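Local coordinates for beta-glucuronidase (Dictyoglomus thermophilum, PDB 6XXW), which probably hydrolyses beta-D-glucuronides, releasing glucuronic acid, as a member of glycoside hydrolase family 2, at residues V212-E217 and G243-K248. Sequence-based numbering, arbitrary orientation.
Sequences VKYSIE and GVLEVK
Tyr214 lays its ring over the backbone of Gly243, where no side chain stands in the way, an aromatic residue covering a glycine in the antiparallel pair. With chi1 at 73°, CG sits between the backbone N and the carbonyl carbon, which swings the ring across the neighbouring strand; Gly243 N lies 3.6 Å above the ring plane, over its centre, and Gly243 CA makes a CH-pi contact with the same ring. The two residues form a hydrogen-bonded pair, Tyr214 N to Gly243 O at 2.9 Å and Gly243 N to Tyr214 O at 3.0 Å, and Val212 and Leu245 form the next such pair. This ladder joins strands 209-217 and 242-248 in one sheet of the immunoglobulin-like beta-sandwich domain of family 2 enzymes, and Tyr214 and Leu245 both face the opposing sheet, touching Val225. Tyr214 CD2 also meets Leu245 CD1 at 4.0 Å, while its OH is hydrogen-bonded to Gly240 O and Asn238 ND2. Trimming the ring back to an alanine here would probably uncover Gly243 and cost Leu245 CD1 its ring contact and Gly240 O its hydroxyl partner. On the sheet's opposite face Lys213 and Val244 lie side by side, Lys213 CG 3.7 Å from Val244 CG1, before the extended lysine chain carries NZ to a salt bridge with Glu204.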
ATOM      1  N   VAL A 212     -35.327   6.802  40.424  1.00 25.24           N
ATOM      2  CA  VAL A 212     -34.174   5.927  40.462  1.00 24.09           C
ATOM      3  C   VAL A 212     -34.399   5.010  41.648  1.00 26.20           C
ATOM      4  O   VAL A 212     -34.290   5.444  42.802  1.00 25.98           O
ATOM      5  CB  VAL A 212     -32.862   6.715  40.588  1.00 28.27           C
ATOM      6  CG1 VAL A 212     -31.699   5.768  40.748  1.00 25.66           C
ATOM      7  CG2 VAL A 212     -32.662   7.619  39.372  1.00 23.73           C
ATOM      8  N   LYS A 213     -34.754   3.756  41.374  1.00 22.84           N
ATOM      9  CA  LYS A 213     -34.992   2.780  42.430  1.00 24.55           C
ATOM     10  C   LYS A 213     -33.723   1.987  42.691  1.00 25.76           C
ATOM     11  O   LYS A 213     -33.007   1.618  41.760  1.00 25.73           O
ATOM     12  CB  LYS A 213     -36.134   1.838  42.052  1.00 23.81           C
ATOM     13  CG  LYS A 213     -37.461   2.541  41.819  1.00 27.11           C
ATOM     14  CD  LYS A 213     -38.494   1.571  41.248  1.00 37.56           C
ATOM     15  CE  LYS A 213     -39.911   2.092  41.408  1.00 48.58           C
ATOM     16  NZ  LYS A 213     -40.926   1.020  41.177  1.00 50.46           N
ATOM     17  N   TYR A 214     -33.425   1.741  43.962  1.00 20.77           N
ATOM     18  CA  TYR A 214     -32.143   1.135  44.276  1.00 21.90           C
ATOM     19  C   TYR A 214     -32.289   0.128  45.404  1.00 24.71           C
ATOM     20  O   TYR A 214     -33.190   0.220  46.244  1.00 21.80           O
ATOM     21  CB  TYR A 214     -31.082   2.189  44.640  1.00 19.60           C
ATOM     22  CG  TYR A 214     -31.279   2.829  46.005  1.00 22.67           C
ATOM     23  CD1 TYR A 214     -30.741   2.248  47.159  1.00 21.52           C
ATOM     24  CD2 TYR A 214     -32.012   4.006  46.140  1.00 23.44           C
ATOM     25  CE1 TYR A 214     -30.932   2.837  48.427  1.00 22.69           C
ATOM     26  CE2 TYR A 214     -32.213   4.593  47.395  1.00 22.84           C
ATOM     27  CZ  TYR A 214     -31.673   4.000  48.528  1.00 22.88           C
ATOM     28  OH  TYR A 214     -31.865   4.578  49.765  1.00 25.54           O
ATOM     29  N   SER A 215     -31.373  -0.830  45.402  1.00 17.23           N
ATOM     30  CA  SER A 215     -31.172  -1.791  46.472  1.00 18.70           C
ATOM     31  C   SER A 215     -29.678  -1.995  46.632  1.00 26.44           C
ATOM     32  O   SER A 215     -28.950  -2.055  45.637  1.00 21.77           O
ATOM     33  CB  SER A 215     -31.870  -3.124  46.148  1.00 24.56           C
ATOM     34  OG  SER A 215     -32.213  -3.780  47.349  1.00 37.54           O
ATOM     35  N   ILE A 216     -29.219  -2.085  47.874  1.00 21.57           N
ATOM     36  CA  ILE A 216     -27.802  -2.207  48.182  1.00 22.25           C
ATOM     37  C   ILE A 216     -27.556  -3.559  48.835  1.00 24.43           C
ATOM     38  O   ILE A 216     -28.349  -4.005  49.673  1.00 21.03           O
ATOM     39  CB  ILE A 216     -27.319  -1.064  49.104  1.00 21.19           C
ATOM     40  CG1 ILE A 216     -27.446   0.282  48.399  1.00 21.07           C
ATOM     41  CG2 ILE A 216     -25.866  -1.280  49.524  1.00 22.48           C
ATOM     42  CD1 ILE A 216     -27.519   1.472  49.357  1.00 23.28           C
ATOM     43  N   GLU A 217     -26.456  -4.205  48.458  1.00 20.84           N
ATOM     44  CA  GLU A 217     -26.029  -5.461  49.065  1.00 20.36           C
ATOM     45  C   GLU A 217     -24.876  -5.187  50.027  1.00 26.01           C
ATOM     46  O   GLU A 217     -23.838  -4.653  49.621  1.00 23.83           O
ATOM     47  CB  GLU A 217     -25.608  -6.467  47.993  1.00 26.91           C
ATOM     48  N   GLY A 243     -34.647   1.806  48.324  1.00 27.95           N
ATOM     49  CA  GLY A 243     -35.521   2.957  48.258  1.00 29.13           C
ATOM     50  C   GLY A 243     -35.653   3.503  46.852  1.00 30.55           C
ATOM     51  O   GLY A 243     -35.217   2.892  45.873  1.00 27.26           O
ATOM     52  N   VAL A 244     -36.293   4.665  46.779  1.00 27.68           N
ATOM     53  CA  VAL A 244     -36.579   5.329  45.516  1.00 34.92           C
ATOM     54  C   VAL A 244     -36.115   6.775  45.633  1.00 30.84           C
ATOM     55  O   VAL A 244     -36.312   7.414  46.670  1.00 36.80           O
ATOM     56  CB  VAL A 244     -38.078   5.252  45.149  1.00 36.69           C
ATOM     57  CG1 VAL A 244     -38.545   3.806  45.071  1.00 33.94           C
ATOM     58  CG2 VAL A 244     -38.929   6.003  46.167  1.00 50.05           C
ATOM     59  N   LEU A 245     -35.454   7.267  44.597  1.00 26.75           N
ATOM     60  CA  LEU A 245     -35.038   8.661  44.507  1.00 28.94           C
ATOM     61  C   LEU A 245     -35.862   9.332  43.420  1.00 30.75           C
ATOM     62  O   LEU A 245     -35.900   8.844  42.285  1.00 32.30           O
ATOM     63  CB  LEU A 245     -33.543   8.765  44.193  1.00 27.70           C
ATOM     64  CG  LEU A 245     -32.598   8.094  45.200  1.00 32.16           C
ATOM     65  CD1 LEU A 245     -31.311   7.612  44.513  1.00 28.24           C
ATOM     66  CD2 LEU A 245     -32.273   9.049  46.352  1.00 31.29           C
ATOM     67  N   GLU A 246     -36.527  10.434  43.760  1.00 28.29           N
ATOM     68  CA  GLU A 246     -37.344  11.157  42.793  1.00 29.77           C
ATOM     69  C   GLU A 246     -36.559  12.320  42.211  1.00 29.42           C
ATOM     70  O   GLU A 246     -36.025  13.150  42.955  1.00 27.24           O
ATOM     71  CB  GLU A 246     -38.637  11.686  43.405  1.00 27.84           C
ATOM     72  CG  GLU A 246     -39.605  12.167  42.329  1.00 34.48           C
ATOM     73  CD  GLU A 246     -40.817  12.872  42.890  1.00 36.91           C
ATOM     74  OE1 GLU A 246     -40.967  12.874  44.127  1.00 40.81           O
ATOM     75  OE2 GLU A 246     -41.611  13.421  42.089  1.00 37.59           O
ATOM     76  N   VAL A 247     -36.523  12.399  40.885  1.00 25.96           N
ATOM     77  CA  VAL A 247     -35.851  13.489  40.187  1.00 23.46           C
ATOM     78  C   VAL A 247     -36.915  14.276  39.436  1.00 25.17           C
ATOM     79  O   VAL A 247     -37.475  13.789  38.446  1.00 27.12           O
ATOM     80  CB  VAL A 247     -34.753  12.982  39.240  1.00 26.14           C
ATOM     81  CG1 VAL A 247     -34.081  14.139  38.522  1.00 21.91           C
ATOM     82  CG2 VAL A 247     -33.714  12.222  40.027  1.00 24.51           C
ATOM     83  N   LYS A 248     -37.201  15.485  39.908  1.00 29.01           N
ATOM     84  CA  LYS A 248     -38.144  16.351  39.217  1.00 34.55           C
ATOM     85  C   LYS A 248     -37.442  17.014  38.039  1.00 30.07           C
ATOM     86  O   LYS A 248     -36.280  17.412  38.137  1.00 33.94           O
ATOM     87  CB  LYS A 248     -38.706  17.403  40.177  1.00 40.32           C
ATOM     88  CG  LYS A 248     -39.784  18.284  39.555  1.00 53.86           C
ATOM     89  CD  LYS A 248     -41.157  18.008  40.165  1.00 61.94           C
ATOM     90  CE  LYS A 248     -42.268  18.219  39.140  1.00 62.63           C
ATOM     91  NZ  LYS A 248     -43.624  18.024  39.731  1.00 65.29           N
TER